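Long-range contacts in coronin (Toxoplasma gondii, PDB 4OZU), which probably binds actin filaments, and is represented here by its WD40 beta-propeller domain, one part of a longer protein of the coronin family: residues 142-146 / 158-162; 98-104 / 130-136. All coordinates share one frame; numbering follows the deposited sequence.

Interaction 1: residues 142-146 / 158-162; sequences VSGIL and WNVEK
L146 and W158 face each other as a hydrogen-bonded antiparallel pair in the hairpin of strands 145-150 and 154-159, the two middle strands of one four-stranded blade of the WD40 beta-propeller. Their side chains leave on the same face of the sheet and slant across each other: L146 CD2 reaches W158 CD1 at 4.2 Å, with the leucine CG anti to its backbone N (chi1 173°), while the far end of the indole runs away from strand 145-150. Two bonds join this pair, L146 N to W158 O at 3.0 Å and W158 N to L146 O at 2.8 Å. I145 and N159, the adjoining non-hydrogen-bonded pair, turn to the other face, where helix 376-380 packs on I145 through W379 and F380. Beyond the regular ladder the type II turn from V142 to I145 brings G144 against V160. Here V160 N donates to G144 O at 2.8 Å, and V160 CG2 packs against the glycine backbone, 3.4 Å from G144 O and 3.6 Å from G144 CA. V160 CG1 approaches L146 CB, which extends the apolar patch begun by the tryptophan. At the outer end, the extended chain of E161 brings its carboxylate back toward the turn. A water there also bonds S143 OG, less certainly because this holds for one of two deposited serine positions, and donates to E161 OE1 at 2.6 Å.

Interaction 2: residues 98-104 / 130-136; sequences ACEDTIV and LKKVLSA
Apolar contacts centre on V133, at the junction of two neighbouring WD40 propeller blades: its CG1 meets the two strands that flank a turn, and its CG2 meets the turn itself. With CG1 anti to the backbone N (chi1 176°), that methyl enters the interface, 3.5 Å from A98 CB and 3.8 Å from V104 CG2; the two valine side chains cross at about a right angle. A136 CB adds to the cluster by packing on A98 CB at 4.2 Å. Two methyls make van der Waals contacts with backbone carbonyls instead, V133 CG2 lying 3.5 Å from T102 O and T102 CG2 3.3 Å from K131 O. Hydrogen bonding across the contact is sparse: V133 N gives a weak, 3.3 Å bond to C99 O, which also accepts from T102 N within the type I turn from C99 to T102. V133 O is buried without a polar partner. An Asx turn, D101 OD1 accepting from I103 N, overlaps the end of the type I turn. Electrostatic contact is looser, E100 and K132 lying side by side and pointing the same way, with E100 OE2 and K132 NZ 4.2 Å apart, beyond a salt bridge. Strand 133-138 is the first of its blade and bears a classic bulge at L134 and S135 facing G149 of strand 145-150; S148 of that strand touches V133 and V104, while strand 82-87 flanks A98 and strand 124-126 hydrogen-bonds to V104.

Interaction 2 joins successive blades, whereas interaction 1 holds together the middle hairpin of the second of them; their centres are about 17 Å apart. Along the chain they come in series, since 98-104 / 130-136 closes before 142-146 / 158-162 opens, and strand 133-138 leads directly into its sheet neighbour 145-150. L146 connects them: its CD2 packs at 4.3 Å on V104 CG1, and its CD1 at 4.3 Å on A136 CB. The leucine that crosses W158 within the blade therefore also meets the inter-blade apolar cluster. The two centres lie about 18 and 17 Å, respectively, from the centre of the chain.

Interaction 1: residues 142-146 / 158-162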
ATOM      1  N   VAL A 142      -2.623  11.377  10.257  1.00 20.51           N
ATOM      2  CA  VAL A 142      -3.657  11.613  11.254  1.00 23.11           C
ATOM      3  C   VAL A 142      -4.155  10.319  11.848  1.00 23.18           C
ATOM      4  O   VAL A 142      -4.594   9.418  11.137  1.00 21.48           O
ATOM      5  CB  VAL A 142      -4.856  12.366  10.654  1.00 23.10           C
ATOM      6  CG1 VAL A 142      -5.850  12.776  11.753  1.00 21.57           C
ATOM      7  CG2 VAL A 142      -4.383  13.574   9.873  1.00 24.44           C
ATOM      8  N   SER A 143      -4.079  10.238  13.167  0.69 24.51           N
ATOM      9  CA  SER A 143      -4.620   9.118  13.907  0.69 26.71           C
ATOM     10  C   SER A 143      -6.125   9.012  13.697  0.69 22.18           C
ATOM     11  O   SER A 143      -6.829  10.023  13.676  0.69 25.36           O
ATOM     12  CB  SER A 143      -4.304   9.273  15.398  0.69 32.17           C
ATOM     13  OG  SER A 143      -4.316  10.646  15.780  0.69 27.43           O
ATOM     14  N   GLY A 144      -6.607   7.788  13.522  1.00 23.95           N
ATOM     15  CA  GLY A 144      -8.030   7.528  13.555  1.00 23.95           C
ATOM     16  C   GLY A 144      -8.795   7.815  12.285  1.00 22.08           C
ATOM     17  O   GLY A 144     -10.005   7.605  12.249  1.00 23.85           O
ATOM     18  N   ILE A 145      -8.112   8.301  11.252  1.00 21.54           N
ATOM     19  CA  ILE A 145      -8.778   8.635   9.993  1.00 20.06           C
ATOM     20  C   ILE A 145      -8.502   7.562   8.941  1.00 23.22           C
ATOM     21  O   ILE A 145      -7.356   7.220   8.671  1.00 20.48           O
ATOM     22  CB  ILE A 145      -8.326  10.014   9.455  1.00 19.41           C
ATOM     23  CG1 ILE A 145      -8.624  11.117  10.477  1.00 21.73           C
ATOM     24  CG2 ILE A 145      -8.993  10.323   8.119  1.00 18.60           C
ATOM     25  CD1 ILE A 145     -10.090  11.241  10.877  1.00 20.97           C
ATOM     26  N   LEU A 146      -9.569   7.050   8.342  1.00 18.89           N
ATOM     27  CA  LEU A 146      -9.477   5.991   7.352  1.00 18.46           C
ATOM     28  C   LEU A 146     -10.400   6.270   6.176  1.00 22.79           C
ATOM     29  O   LEU A 146     -11.486   6.829   6.358  1.00 22.60           O
ATOM     30  CB  LEU A 146      -9.825   4.645   8.013  1.00 23.55           C
ATOM     31  CG  LEU A 146      -9.946   3.404   7.130  1.00 29.96           C
ATOM     32  CD1 LEU A 146      -9.356   2.197   7.848  1.00 39.39           C
ATOM     33  CD2 LEU A 146     -11.394   3.140   6.769  1.00 33.67           C
ATOM     34  N   TRP A 158     -13.840   7.847   7.409  1.00 21.99           N
ATOM     35  CA  TRP A 158     -14.220   7.414   8.744  1.00 20.78           C
ATOM     36  C   TRP A 158     -13.316   7.992   9.815  1.00 26.83           C
ATOM     37  O   TRP A 158     -12.098   7.977   9.667  1.00 21.25           O
ATOM     38  CB  TRP A 158     -14.162   5.890   8.838  1.00 23.49           C
ATOM     39  CG  TRP A 158     -15.275   5.175   8.161  1.00 25.68           C
ATOM     40  CD1 TRP A 158     -15.282   4.672   6.890  1.00 24.72           C
ATOM     41  CD2 TRP A 158     -16.552   4.865   8.723  1.00 22.48           C
ATOM     42  NE1 TRP A 158     -16.487   4.065   6.629  1.00 24.42           N
ATOM     43  CE2 TRP A 158     -17.285   4.174   7.738  1.00 23.29           C
ATOM     44  CE3 TRP A 158     -17.150   5.108   9.964  1.00 26.66           C
ATOM     45  CZ2 TRP A 158     -18.583   3.723   7.959  1.00 23.98           C
ATOM     46  CZ3 TRP A 158     -18.432   4.657  10.179  1.00 27.42           C
ATOM     47  CH2 TRP A 158     -19.135   3.977   9.183  1.00 30.08           C
ATOM     48  N   ASN A 159     -13.918   8.482  10.892  1.00 22.18           N
ATOM     49  CA  ASN A 159     -13.213   8.708  12.150  1.00 24.48           C
ATOM     50  C   ASN A 159     -13.433   7.473  13.017  1.00 24.40           C
ATOM     51  O   ASN A 159     -14.483   7.327  13.643  1.00 27.32           O
ATOM     52  CB  ASN A 159     -13.727   9.975  12.843  1.00 30.00           C
ATOM     53  CG  ASN A 159     -13.001  10.281  14.147  1.00 45.84           C
ATOM     54  OD1 ASN A 159     -12.247   9.460  14.675  1.00 45.26           O
ATOM     55  ND2 ASN A 159     -13.236  11.477  14.675  1.00 51.50           N
ATOM     56  N   VAL A 160     -12.463   6.569  13.045  1.00 24.74           N
ATOM     57  CA  VAL A 160     -12.682   5.274  13.685  1.00 25.96           C
ATOM     58  C   VAL A 160     -12.906   5.424  15.186  1.00 43.37           C
ATOM     59  O   VAL A 160     -13.624   4.629  15.783  1.00 36.93           O
ATOM     60  CB  VAL A 160     -11.500   4.294  13.444  1.00 28.86           C
ATOM     61  CG1 VAL A 160     -11.272   4.096  11.953  1.00 28.94           C
ATOM     62  CG2 VAL A 160     -10.236   4.790  14.107  1.00 60.68           C
ATOM     63  N   GLU A 161     -12.300   6.447  15.784  1.00 28.22           N
ATOM     64  CA  GLU A 161     -12.447   6.703  17.217  1.00 32.54           C
ATOM     65  C   GLU A 161     -13.907   6.925  17.590  1.00 33.05           C
ATOM     66  O   GLU A 161     -14.384   6.424  18.607  1.00 36.56           O
ATOM     67  CB  GLU A 161     -11.628   7.925  17.637  1.00 42.18           C
ATOM     68  CG  GLU A 161     -10.146   7.827  17.339  1.00 84.27           C
ATOM     69  CD  GLU A 161      -9.409   9.105  17.681  1.00 90.96           C
ATOM     70  OE1 GLU A 161      -8.799   9.698  16.768  1.00 44.20           O
ATOM     71  OE2 GLU A 161      -9.444   9.521  18.859  1.00122.82           O
ATOM     72  N   LYS A 162     -14.609   7.679  16.753  1.00 29.94           N
ATOM     73  CA  LYS A 162     -15.998   8.042  17.010  1.00 30.85           C
ATOM     74  C   LYS A 162     -16.980   7.147  16.258  1.00 37.94           C
ATOM     75  O   LYS A 162     -18.189   7.302  16.393  1.00 31.96           O
ATOM     76  CB  LYS A 162     -16.235   9.504  16.622  1.00 34.28           C
ATOM     77  CG  LYS A 162     -15.446  10.506  17.456  1.00 47.31           C
ATOM     78  CD  LYS A 162     -15.628  11.930  16.947  1.00 70.01           C
ATOM     79  CE  LYS A 162     -17.051  12.431  17.147  1.00 86.19           C
ATOM     80  NZ  LYS A 162     -17.237  13.815  16.627  1.00 96.77           N
TER
HETATM   81  O   HOH W   1      -6.932  11.489  16.871  0.97 34.08           O

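Interaction 2: residues 98-104 / 130-136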
ATOM      1  N   ALA A  98     -11.194  -4.657   4.838  1.00 22.83           N
ATOM      2  CA  ALA A  98     -12.386  -4.416   4.045  1.00 23.00           C
ATOM      3  C   ALA A  98     -12.926  -5.757   3.585  1.00 23.64           C
ATOM      4  O   ALA A  98     -12.162  -6.622   3.178  1.00 24.63           O
ATOM      5  CB  ALA A  98     -12.079  -3.531   2.855  1.00 22.36           C
ATOM      6  N   CYS A  99     -14.243  -5.924   3.627  1.00 22.82           N
ATOM      7  CA  CYS A  99     -14.847  -7.225   3.377  1.00 28.30           C
ATOM      8  C   CYS A  99     -15.955  -7.159   2.326  1.00 27.45           C
ATOM      9  O   CYS A  99     -16.626  -6.129   2.162  1.00 29.98           O
ATOM     10  CB  CYS A  99     -15.399  -7.786   4.684  1.00 31.85           C
ATOM     11  SG  CYS A  99     -16.008  -9.469   4.581  1.00 32.05           S
ATOM     12  N   GLU A 100     -16.135  -8.266   1.612  1.00 27.01           N
ATOM     13  CA  GLU A 100     -17.193  -8.370   0.616  1.00 30.97           C
ATOM     14  C   GLU A 100     -18.570  -8.214   1.238  1.00 29.92           C
ATOM     15  O   GLU A 100     -19.534  -7.945   0.525  1.00 31.20           O
ATOM     16  CB  GLU A 100     -17.123  -9.711  -0.119  1.00 48.08           C
ATOM     17  CG  GLU A 100     -16.235  -9.706  -1.352  1.00 60.95           C
ATOM     18  CD  GLU A 100     -16.492 -10.894  -2.264  1.00 98.31           C
ATOM     19  OE1 GLU A 100     -17.100 -11.885  -1.802  1.00 86.90           O
ATOM     20  OE2 GLU A 100     -16.089 -10.836  -3.444  1.00111.02           O
ATOM     21  N   ASP A 101     -18.680  -8.383   2.554  1.00 34.60           N
ATOM     22  CA  ASP A 101     -19.987  -8.255   3.207  1.00 37.13           C
ATOM     23  C   ASP A 101     -20.309  -6.791   3.543  1.00 34.76           C
ATOM     24  O   ASP A 101     -21.263  -6.513   4.270  1.00 36.05           O
ATOM     25  CB  ASP A 101     -20.067  -9.133   4.467  1.00 34.28           C
ATOM     26  CG  ASP A 101     -19.044  -8.763   5.531  1.00 30.93           C
ATOM     27  OD1 ASP A 101     -18.423  -7.679   5.450  1.00 28.56           O
ATOM     28  OD2 ASP A 101     -18.873  -9.574   6.471  1.00 35.09           O
ATOM     29  N   THR A 102     -19.507  -5.879   2.988  1.00 29.28           N
ATOM     30  CA  THR A 102     -19.720  -4.422   3.027  1.00 27.88           C
ATOM     31  C   THR A 102     -19.235  -3.754   4.310  1.00 28.56           C
ATOM     32  O   THR A 102     -19.349  -2.535   4.450  1.00 28.11           O
ATOM     33  CB  THR A 102     -21.221  -4.028   2.833  1.00 31.63           C
ATOM     34  OG1 THR A 102     -21.967  -4.259   4.038  1.00 38.45           O
ATOM     35  CG2 THR A 102     -21.854  -4.786   1.664  1.00 31.59           C
ATOM     36  N   ILE A 103     -18.649  -4.530   5.216  1.00 28.43           N
ATOM     37  CA  ILE A 103     -18.221  -4.012   6.508  1.00 25.25           C
ATOM     38  C   ILE A 103     -16.706  -3.807   6.568  1.00 25.93           C
ATOM     39  O   ILE A 103     -15.932  -4.667   6.140  1.00 29.88           O
ATOM     40  CB  ILE A 103     -18.671  -4.962   7.642  1.00 28.30           C
ATOM     41  CG1 ILE A 103     -20.201  -5.014   7.681  1.00 36.61           C
ATOM     42  CG2 ILE A 103     -18.120  -4.506   8.993  1.00 27.77           C
ATOM     43  CD1 ILE A 103     -20.776  -6.101   8.574  1.00 38.27           C
ATOM     44  N   VAL A 104     -16.293  -2.651   7.085  1.00 23.89           N
ATOM     45  CA  VAL A 104     -14.894  -2.411   7.413  1.00 21.78           C
ATOM     46  C   VAL A 104     -14.722  -2.671   8.903  1.00 24.17           C
ATOM     47  O   VAL A 104     -15.466  -2.137   9.721  1.00 27.22           O
ATOM     48  CB  VAL A 104     -14.438  -0.974   7.061  1.00 22.33           C
ATOM     49  CG1 VAL A 104     -12.979  -0.759   7.458  1.00 22.20           C
ATOM     50  CG2 VAL A 104     -14.614  -0.709   5.578  1.00 27.42           C
ATOM     51  N   LEU A 130     -22.984   0.053   0.769  1.00 29.65           N
ATOM     52  CA  LEU A 130     -24.093  -0.690   0.166  1.00 32.18           C
ATOM     53  C   LEU A 130     -23.633  -1.890  -0.659  1.00 34.42           C
ATOM     54  O   LEU A 130     -24.426  -2.783  -0.938  1.00 36.63           O
ATOM     55  CB  LEU A 130     -24.940   0.238  -0.711  1.00 33.49           C
ATOM     56  CG  LEU A 130     -25.611   1.417  -0.004  1.00 33.60           C
ATOM     57  CD1 LEU A 130     -26.505   2.168  -0.970  1.00 35.35           C
ATOM     58  CD2 LEU A 130     -26.412   0.966   1.209  1.00 42.31           C
ATOM     59  N   LYS A 131     -22.364  -1.910  -1.055  1.00 30.89           N
ATOM     60  CA  LYS A 131     -21.814  -3.048  -1.785  1.00 37.97           C
ATOM     61  C   LYS A 131     -20.443  -3.391  -1.215  1.00 37.28           C
ATOM     62  O   LYS A 131     -19.989  -2.768  -0.252  1.00 27.66           O
ATOM     63  CB  LYS A 131     -21.730  -2.749  -3.286  1.00 32.08           C
ATOM     64  CG  LYS A 131     -23.084  -2.571  -3.969  1.00 34.60           C
ATOM     65  CD  LYS A 131     -23.840  -3.889  -4.017  1.00 55.41           C
ATOM     66  CE  LYS A 131     -25.191  -3.749  -4.691  1.00 83.29           C
ATOM     67  NZ  LYS A 131     -25.889  -5.060  -4.774  1.00 78.98           N
ATOM     68  N   LYS A 132     -19.798  -4.405  -1.780  1.00 29.55           N
ATOM     69  CA  LYS A 132     -18.520  -4.853  -1.246  1.00 27.94           C
ATOM     70  C   LYS A 132     -17.523  -3.705  -1.179  1.00 32.27           C
ATOM     71  O   LYS A 132     -17.470  -2.848  -2.067  1.00 28.81           O
ATOM     72  CB  LYS A 132     -17.951  -6.000  -2.081  1.00 28.75           C
ATOM     73  CG  LYS A 132     -17.718  -5.699  -3.545  1.00 30.39           C
ATOM     74  CD  LYS A 132     -17.248  -6.959  -4.268  1.00 35.04           C
ATOM     75  CE  LYS A 132     -17.017  -6.720  -5.749  1.00 46.10           C
ATOM     76  NZ  LYS A 132     -16.752  -7.995  -6.469  1.00 62.83           N
ATOM     77  N   VAL A 133     -16.756  -3.687  -0.097  1.00 32.76           N
ATOM     78  CA  VAL A 133     -15.745  -2.664   0.106  1.00 22.54           C
ATOM     79  C   VAL A 133     -14.411  -3.204  -0.381  1.00 28.76           C
ATOM     80  O   VAL A 133     -14.028  -4.330  -0.051  1.00 26.39           O
ATOM     81  CB  VAL A 133     -15.667  -2.240   1.574  1.00 23.23           C
ATOM     82  CG1 VAL A 133     -14.534  -1.252   1.786  1.00 28.25           C
ATOM     83  CG2 VAL A 133     -16.995  -1.614   1.994  1.00 29.57           C
ATOM     84  N   LEU A 134     -13.715  -2.394  -1.172  1.00 24.38           N
ATOM     85  CA  LEU A 134     -12.556  -2.858  -1.922  1.00 24.94           C
ATOM     86  C   LEU A 134     -11.237  -2.299  -1.411  1.00 27.11           C
ATOM     87  O   LEU A 134     -10.172  -2.767  -1.808  1.00 26.06           O
ATOM     88  CB  LEU A 134     -12.708  -2.487  -3.395  1.00 24.56           C
ATOM     89  CG  LEU A 134     -13.954  -3.010  -4.109  1.00 28.18           C
ATOM     90  CD1 LEU A 134     -13.983  -2.493  -5.535  1.00 33.21           C
ATOM     91  CD2 LEU A 134     -14.001  -4.534  -4.088  1.00 36.09           C
ATOM     92  N   SER A 135     -11.304  -1.289  -0.555  1.00 24.28           N
ATOM     93  CA  SER A 135     -10.096  -0.725   0.015  1.00 23.43           C
ATOM     94  C   SER A 135     -10.352  -0.169   1.401  1.00 22.75           C
ATOM     95  O   SER A 135     -11.466   0.214   1.734  1.00 24.07           O
ATOM     96  CB  SER A 135      -9.535   0.369  -0.896  1.00 30.59           C
ATOM     97  OG  SER A 135     -10.448   1.440  -1.031  1.00 38.24           O
ATOM     98  N   ALA A 136      -9.299  -0.151   2.209  1.00 20.11           N
ATOM     99  CA  ALA A 136      -9.335   0.457   3.525  1.00 19.55           C
ATOM    100  C   ALA A 136      -7.941   1.012   3.780  1.00 19.65           C
ATOM    101  O   ALA A 136      -7.008   0.254   4.038  1.00 23.92           O
ATOM    102  CB  ALA A 136      -9.729  -0.544   4.586  1.00 23.88           C
TER